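Side-chain contacts in Hth-type dhaklm operon transcriptional activator DHAS (Lactococcus lactis, PDB 2IU5), which activates transcription of the dhaKLM operon together with DhaQ upon activation by dihydroxyacetone, binding an inverted repeat that partly overlaps the -35 promoter sequence: residues Leu87-Leu90 / Arg91-Glu95; Ser172-Val175 / Asn176-Ala180; Ser11-Thr14 / Gln15-Ala19. The protein carries 1 engineered substitution. All blocks are in the same frame, centred on the assembly; numbering follows the deposited sequence.

How the contacts relate
The contacts follow one another along the chain in the order 3, 1, 2. Each is a local contact between side chains three or four residues apart. Contact 3 lies at the start of helix 13-28 in the TetR-type DNA-binding region. Contacts 1 and 2 sit on helices 82-95 and 171-183 of the C-terminal regulatory region. The centres of contacts 1 and 2 are about 17 Å apart, those of contacts 1 and 3 about 20 Å. Contacts 2 and 3 lie on opposite sides of the chain's centre, about 35 Å between centres. Helix 82-95 packs against helix 57-73, while contact 2 faces the second subunit. The three therefore run from the DNA-binding end to the dimer interface.

Contact 1 (Leu87-Leu90 / Arg91-Glu95); sequences LLLL and RYLDE
One turn of helix 82-95 brings L87 up against R91. The two side chains cross obliquely, and the methyl groups of L87 lie over one face of the R91 guanidinium. CD2 of L87 is 3.9 Å from R91 NH2, offset toward the rim of the group. CD1 of L87 is 3.9 Å from R91 NE, over the same group. L87 reaches it because its CG is anti to the backbone N (chi1 176°). R91 meets it with a chain extended from CG to NE. Its NH2 makes a salt bridge to E168, which L87 also touches. An alanine in place of L87 would probably uncover this guanidinium face and let the R91 group turn more freely beside E168. The backbone bond from R91 N to L87 O is 2.9 Å and nearly straight (170°).

Helix 82-95 belongs to the all-helical C-terminal region of this TetR-family regulator, and its other sides face different helices. L89 has CG 4.4 Å from CD1 of L93. Both leucines lean on W118 of helix 110-132. L89 CD1 also lies 4.5 Å from Y92 CD2, on the side of L72 in helix 57-73. The Y92 hydroxyl is hydrogen-bonded to D68 of that helix and to Y100, which ties helix 82-95 to the last helix of the DNA-binding region. One turn after L90, the D94 carboxylate accepts hydrogen bonds from two backbone N-H groups, L167 N to OD1 and E168 N to OD2. Its CG lies 3.6 Å from L90 O, the acceptor for D94 N.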
loop_
_atom_site.group_PDB
_atom_site.type_symbol
_atom_site.label_atom_id
_atom_site.label_comp_id
_atom_site.label_asym_id
_atom_site.label_seq_id
_atom_site.Cartn_x
_atom_site.Cartn_y
_atom_site.Cartn_z
ATOM N N LEU A 87 -8.227 17.260 2.530
ATOM C CA LEU A 87 -9.501 17.481 1.835
ATOM C C LEU A 87 -9.250 17.981 0.418
ATOM O O LEU A 87 -9.817 17.460 -0.547
ATOM C CB LEU A 87 -10.396 18.453 2.595
ATOM C CG LEU A 87 -11.700 18.799 1.875
ATOM C CD1 LEU A 87 -12.527 17.530 1.658
ATOM C CD2 LEU A 87 -12.448 19.844 2.723
ATOM N N LEU A 88 -8.404 18.990 0.275
ATOM C CA LEU A 88 -8.153 19.523 -1.074
ATOM C C LEU A 88 -7.473 18.520 -1.996
ATOM O O LEU A 88 -7.758 18.472 -3.200
ATOM C CB LEU A 88 -7.410 20.854 -1.007
ATOM C CG LEU A 88 -8.263 21.912 -0.277
ATOM C CD1 LEU A 88 -7.607 23.273 -0.348
ATOM C CD2 LEU A 88 -9.711 21.986 -0.811
ATOM N N LEU A 89 -6.582 17.710 -1.455
ATOM C CA LEU A 89 -5.998 16.634 -2.247
ATOM C C LEU A 89 -7.045 15.616 -2.722
ATOM O O LEU A 89 -7.074 15.224 -3.910
ATOM C CB LEU A 89 -4.902 15.980 -1.410
ATOM C CG LEU A 89 -4.103 14.894 -2.092
ATOM C CD1 LEU A 89 -3.457 15.414 -3.365
ATOM C CD2 LEU A 89 -3.056 14.324 -1.142
ATOM N N LEU A 90 -7.923 15.155 -1.831
ATOM C CA LEU A 90 -8.977 14.235 -2.258
ATOM C C LEU A 90 -9.877 14.862 -3.324
ATOM O O LEU A 90 -10.226 14.207 -4.306
ATOM C CB LEU A 90 -9.821 13.761 -1.065
ATOM C CG LEU A 90 -9.003 12.961 -0.053
ATOM C CD1 LEU A 90 -9.881 12.620 1.170
ATOM C CD2 LEU A 90 -8.402 11.686 -0.663
ATOM N N ARG A 91 -10.261 16.118 -3.135
ATOM C CA ARG A 91 -11.052 16.820 -4.129
ATOM C C ARG A 91 -10.336 16.932 -5.470
ATOM O O ARG A 91 -10.960 16.775 -6.516
ATOM C CB ARG A 91 -11.402 18.214 -3.633
ATOM C CG ARG A 91 -12.541 18.188 -2.658
ATOM C CD ARG A 91 -13.119 19.570 -2.369
ATOM N NE ARG A 91 -14.131 19.397 -1.353
ATOM C CZ ARG A 91 -14.574 20.386 -0.588
ATOM N NH1 ARG A 91 -14.078 21.611 -0.750
ATOM N NH2 ARG A 91 -15.502 20.148 0.317
ATOM N N TYR A 92 -9.042 17.204 -5.449
ATOM C CA TYR A 92 -8.250 17.314 -6.667
ATOM C C TYR A 92 -8.251 15.986 -7.392
ATOM O O TYR A 92 -8.418 15.925 -8.622
ATOM C CB TYR A 92 -6.829 17.718 -6.282
ATOM C CG TYR A 92 -5.802 17.541 -7.396
ATOM C CD1 TYR A 92 -5.653 18.501 -8.394
ATOM C CD2 TYR A 92 -4.985 16.415 -7.429
ATOM C CE1 TYR A 92 -4.706 18.334 -9.405
ATOM C CE2 TYR A 92 -4.041 16.233 -8.423
ATOM C CZ TYR A 92 -3.913 17.196 -9.404
ATOM O OH TYR A 92 -2.966 16.975 -10.371
ATOM N N LEU A 93 -8.066 14.899 -6.649
ATOM C CA LEU A 93 -8.024 13.573 -7.278
ATOM C C LEU A 93 -9.390 13.208 -7.838
ATOM O O LEU A 93 -9.476 12.580 -8.904
ATOM C CB LEU A 93 -7.528 12.492 -6.308
ATOM C CG LEU A 93 -6.079 12.759 -5.902
ATOM C CD1 LEU A 93 -5.737 11.802 -4.765
ATOM C CD2 LEU A 93 -5.123 12.536 -7.060
ATOM N N ASP A 94 -10.470 13.582 -7.155
ATOM C CA ASP A 94 -11.812 13.342 -7.699
ATOM C C ASP A 94 -12.072 14.131 -9.003
ATOM O O ASP A 94 -12.596 13.586 -9.977
ATOM C CB ASP A 94 -12.877 13.744 -6.675
ATOM C CG ASP A 94 -13.153 12.671 -5.649
ATOM O OD1 ASP A 94 -12.730 11.508 -5.865
ATOM O OD2 ASP A 94 -13.796 13.000 -4.618
ATOM N N GLU A 95 -11.715 15.412 -9.006
ATOM C CA GLU A 95 -11.908 16.263 -10.168
ATOM C C GLU A 95 -11.107 15.703 -11.327
ATOM O O GLU A 95 -11.581 15.681 -12.478
ATOM C CB GLU A 95 -11.443 17.679 -9.858
ATOM C CG GLU A 95 -11.530 18.585 -11.052
ATOM C CD GLU A 95 -11.362 20.036 -10.665
ATOM O OE1 GLU A 95 -11.500 20.335 -9.456
ATOM O OE2 GLU A 95 -11.092 20.848 -11.582
#

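Contact 2 (Ser172-Val175 / Asn176-Ala180)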
loop_
_atom_site.group_PDB
_atom_site.type_symbol
_atom_site.label_atom_id
_atom_site.label_comp_id
_atom_site.label_asym_id
_atom_site.label_seq_id
_atom_site.Cartn_x
_atom_site.Cartn_y
_atom_site.Cartn_z
ATOM N N SER A 172 -13.870 11.920 6.061
ATOM C CA SER A 172 -14.083 11.896 7.506
ATOM C C SER A 172 -13.477 10.634 8.110
ATOM O O SER A 172 -12.906 10.660 9.206
ATOM C CB SER A 172 -15.574 12.003 7.841
ATOM O OG SER A 172 -16.322 10.924 7.312
ATOM N N GLN A 173 -13.597 9.513 7.402
ATOM C CA GLN A 173 -13.046 8.280 7.978
ATOM C C GLN A 173 -11.519 8.325 8.040
ATOM O O GLN A 173 -10.923 7.879 9.024
ATOM C CB GLN A 173 -13.518 7.068 7.171
ATOM C CG GLN A 173 -15.002 6.781 7.358
ATOM C CD GLN A 173 -15.480 5.670 6.457
ATOM O OE1 GLN A 173 -15.494 4.502 6.861
ATOM N NE2 GLN A 173 -15.867 6.022 5.236
ATOM N N ILE A 174 -10.872 8.858 7.007
ATOM C CA ILE A 174 -9.428 8.915 7.019
ATOM C C ILE A 174 -8.952 9.839 8.131
ATOM O O ILE A 174 -8.066 9.470 8.891
ATOM C CB ILE A 174 -8.832 9.307 5.653
ATOM C CG1 ILE A 174 -9.164 8.208 4.627
ATOM C CG2 ILE A 174 -7.321 9.547 5.798
ATOM C CD1 ILE A 174 -9.013 8.669 3.166
ATOM N N VAL A 175 -9.537 11.035 8.230
ATOM C CA VAL A 175 -9.145 11.970 9.292
ATOM C C VAL A 175 -9.304 11.334 10.676
ATOM O O VAL A 175 -8.431 11.451 11.540
ATOM C CB VAL A 175 -9.955 13.279 9.179
ATOM C CG1 VAL A 175 -9.682 14.199 10.377
ATOM C CG2 VAL A 175 -9.606 13.970 7.882
ATOM N N ASN A 176 -10.421 10.656 10.893
ATOM C CA ASN A 176 -10.687 10.085 12.206
ATOM C C ASN A 176 -9.678 8.992 12.555
ATOM O O ASN A 176 -9.197 8.919 13.689
ATOM C CB ASN A 176 -12.131 9.599 12.285
ATOM C CG ASN A 176 -13.121 10.745 12.233
ATOM O OD1 ASN A 176 -14.295 10.552 11.905
ATOM N ND2 ASN A 176 -12.655 11.953 12.558
ATOM N N LEU A 177 -9.341 8.145 11.586
ATOM C CA LEU A 177 -8.378 7.091 11.852
ATOM C C LEU A 177 -6.994 7.696 12.121
ATOM O O LEU A 177 -6.232 7.201 12.957
ATOM C CB LEU A 177 -8.335 6.102 10.695
ATOM C CG LEU A 177 -9.621 5.323 10.381
ATOM C CD1 LEU A 177 -9.289 4.367 9.227
ATOM C CD2 LEU A 177 -10.122 4.516 11.563
ATOM N N LEU A 178 -6.663 8.771 11.411
ATOM C CA LEU A 178 -5.324 9.356 11.594
ATOM C C LEU A 178 -5.247 10.007 12.966
ATOM O O LEU A 178 -4.279 9.815 13.697
ATOM C CB LEU A 178 -5.035 10.412 10.523
ATOM C CG LEU A 178 -4.771 9.887 9.109
ATOM C CD1 LEU A 178 -4.700 11.065 8.122
ATOM C CD2 LEU A 178 -3.493 9.030 9.037
ATOM N N LEU A 179 -6.271 10.779 13.316
ATOM C CA LEU A 179 -6.259 11.443 14.626
ATOM C C LEU A 179 -6.224 10.428 15.772
ATOM O O LEU A 179 -5.580 10.671 16.794
ATOM C CB LEU A 179 -7.480 12.351 14.780
ATOM C CG LEU A 179 -7.450 13.625 13.929
ATOM C CD1 LEU A 179 -8.826 14.276 13.894
ATOM C CD2 LEU A 179 -6.429 14.599 14.489
ATOM N N ALA A 180 -6.909 9.292 15.622
ATOM C CA ALA A 180 -6.925 8.297 16.688
ATOM C C ALA A 180 -5.529 7.759 16.952
ATOM O O ALA A 180 -5.143 7.529 18.106
ATOM C CB ALA A 180 -7.840 7.164 16.301
#
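V175 turns CG1 anti to its own nitrogen (chi1 173°), while L179 keeps CG beside the backbone N (chi1 -72°). These settings bring V175 CG1 to 3.6 Å from L179 CD1. The two side chains lie side by side and point the same way. The pair sits on helix 171-183, the last helix of the chain. In TetR-family proteins the final two helices commonly build a four-helix bundle between subunits. Here helix 171-183 likewise packs on helix 139-163 of its own chain and meets the second subunit.

I174 and L178 form a second pair one residue earlier along the helix. Their side chains also run alongside each other, with I174 CG2 3.8 Å from L178 CD1. Within the subunit, I174 packs on L86 and I153, V175 on Q83 and L86, and L178 on W82 and N149. In the second subunit, Y148 meets L178, Q181 meets L177, and A180 meets its own counterpart.

Successive backbone bonds hold the turn. L178 N donates to I174 O at 3.0 Å. L179 N donates to V175 O at 2.9 Å, with an N-H...O angle of 170°. On the more exposed side N176 folds back over the preceding turn. Its amide carbon CG comes to 3.0 Å from S172 O, the oxygen that also accepts the N176 backbone N-H. OD1 of N176 lies 3.0 Å from S172 O as well; both atoms are acceptors, so no hydrogen bond joins them.

Contact 3 (Ser11-Thr14 / Gln15-Ala19); sequences SIIT and QKIIA
The backbone of S11-T14 passes from a loop into helix 13-28, and Q15-A19 continues that helix. I12 is at the N-cap position. Its phi/psi of -133°/30° is not helical, whereas I13 and T14 already are. The first bond of the turn runs from K16 N to I12 O at 3.0 Å. I17 N and I18 N then donate to I13 O and T14 O. This is the first helix of the TetR-type DNA-binding region. It packs on helix 36-43, within the predicted helix-turn-helix motif, and on helix 57-73.

Q15 folds back toward the start of the helix. Its chain bends at chi2 (92°), and its side chain crosses that of I12 at about a right angle. The amide oxygen OE1 rests 3.3 Å from I12 CA. Two waters bind this amide. One donates to Q15 OE1 and accepts the N-H of T14 at 3.1 Å from T14 N, which satisfies a backbone donor at the helix start. The other accepts from Q15 NE2 and donates to S11 O, 2.7 Å away. Together they fix which way the amide is turned.

K16 lies on another side of I12. Its CD is 3.8 Å from I12 CD1, and the two side chains meet at a slant. The K16 ammonium group goes on to a salt bridge with E71 of helix 57-73 and a hydrogen bond to M8 O. I13 and I17 run side by side on an exposed face, with I13 CG2 4.2 Å from I17 CD1. I18 is buried against I39, M40 and F50. The T14 methyl CG2, placed anti to the backbone N, meets I18 CD1 at 3.8 Å.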
loop_
_atom_site.group_PDB
_atom_site.type_symbol
_atom_site.label_atom_id
_atom_site.label_comp_id
_atom_site.label_asym_id
_atom_site.label_seq_id
_atom_site.Cartn_x
_atom_site.Cartn_y
_atom_site.Cartn_z
ATOM N N SER A 11 5.639 33.247 -11.118
ATOM C CA SER A 11 6.807 32.821 -11.870
ATOM C C SER A 11 6.449 31.681 -12.816
ATOM O O SER A 11 7.296 31.255 -13.589
ATOM C CB SER A 11 7.895 32.372 -10.864
ATOM O OG SER A 11 7.502 31.230 -10.099
ATOM N N ILE A 12 5.209 31.195 -12.747
ATOM C CA ILE A 12 4.803 30.051 -13.567
ATOM C C ILE A 12 3.466 30.222 -14.295
ATOM O O ILE A 12 2.782 29.242 -14.528
ATOM C CB ILE A 12 4.842 28.730 -12.767
ATOM C CG1 ILE A 12 4.047 28.849 -11.483
ATOM C CG2 ILE A 12 6.285 28.364 -12.425
ATOM C CD1 ILE A 12 3.779 27.499 -10.821
ATOM N N ILE A 13 3.120 31.459 -14.643
ATOM C CA ILE A 13 1.801 31.792 -15.171
ATOM C C ILE A 13 1.526 30.958 -16.428
ATOM O O ILE A 13 0.498 30.285 -16.538
ATOM C CB ILE A 13 1.736 33.293 -15.500
ATOM C CG1 ILE A 13 1.810 34.132 -14.223
ATOM C CG2 ILE A 13 0.511 33.612 -16.360
ATOM C CD1 ILE A 13 2.075 35.618 -14.494
ATOM N N THR A 14 2.455 30.994 -17.379
ATOM C CA THR A 14 2.195 30.344 -18.660
ATOM C C THR A 14 2.171 28.834 -18.508
ATOM O O THR A 14 1.328 28.162 -19.090
ATOM C CB THR A 14 3.228 30.756 -19.728
ATOM O OG1 THR A 14 3.183 32.178 -19.905
ATOM C CG2 THR A 14 2.922 30.075 -21.059
ATOM N N GLN A 15 3.100 28.298 -17.725
ATOM C CA GLN A 15 3.097 26.866 -17.444
ATOM C C GLN A 15 1.762 26.400 -16.897
ATOM O O GLN A 15 1.261 25.344 -17.294
ATOM C CB GLN A 15 4.221 26.465 -16.483
ATOM C CG GLN A 15 5.618 26.713 -17.044
ATOM C CD GLN A 15 6.189 28.075 -16.674
ATOM O OE1 GLN A 15 5.487 29.085 -16.653
ATOM N NE2 GLN A 15 7.481 28.112 -16.377
ATOM N N LYS A 16 1.187 27.188 -15.984
ATOM C CA LYS A 16 -0.071 26.798 -15.361
ATOM C C LYS A 16 -1.208 26.778 -16.372
ATOM O O LYS A 16 -2.086 25.910 -16.299
ATOM C CB LYS A 16 -0.388 27.684 -14.143
ATOM C CG LYS A 16 0.460 27.292 -12.959
ATOM C CD LYS A 16 0.152 28.125 -11.720
ATOM C CE LYS A 16 -0.000 27.156 -10.547
ATOM N NZ LYS A 16 -0.684 27.705 -9.337
ATOM N N ILE A 17 -1.190 27.727 -17.306
ATOM C CA ILE A 17 -2.202 27.782 -18.363
ATOM C C ILE A 17 -2.087 26.564 -19.279
ATOM O O ILE A 17 -3.092 25.920 -19.622
ATOM C CB ILE A 17 -2.094 29.103 -19.134
ATOM C CG1 ILE A 17 -2.431 30.288 -18.232
ATOM C CG2 ILE A 17 -2.988 29.090 -20.377
ATOM C CD1 ILE A 17 -2.097 31.595 -18.900
ATOM N N ILE A 18 -0.852 26.247 -19.665
ATOM C CA ILE A 18 -0.612 25.091 -20.533
ATOM C C ILE A 18 -1.040 23.809 -19.809
ATOM O O ILE A 18 -1.725 22.965 -20.371
ATOM C CB ILE A 18 0.871 25.031 -20.924
ATOM C CG1 ILE A 18 1.221 26.210 -21.836
ATOM C CG2 ILE A 18 1.169 23.731 -21.639
ATOM C CD1 ILE A 18 2.736 26.363 -22.001
ATOM N N ALA A 19 -0.644 23.655 -18.550
ATOM C CA ALA A 19 -1.042 22.476 -17.779
ATOM C C ALA A 19 -2.561 22.317 -17.629
ATOM O O ALA A 19 -3.121 21.204 -17.744
ATOM C CB ALA A 19 -0.405 22.535 -16.382
HETATM O O HOH W 1 8.892 30.479 -15.597
HETATM O O HOH W 2 5.436 31.970 -17.150
#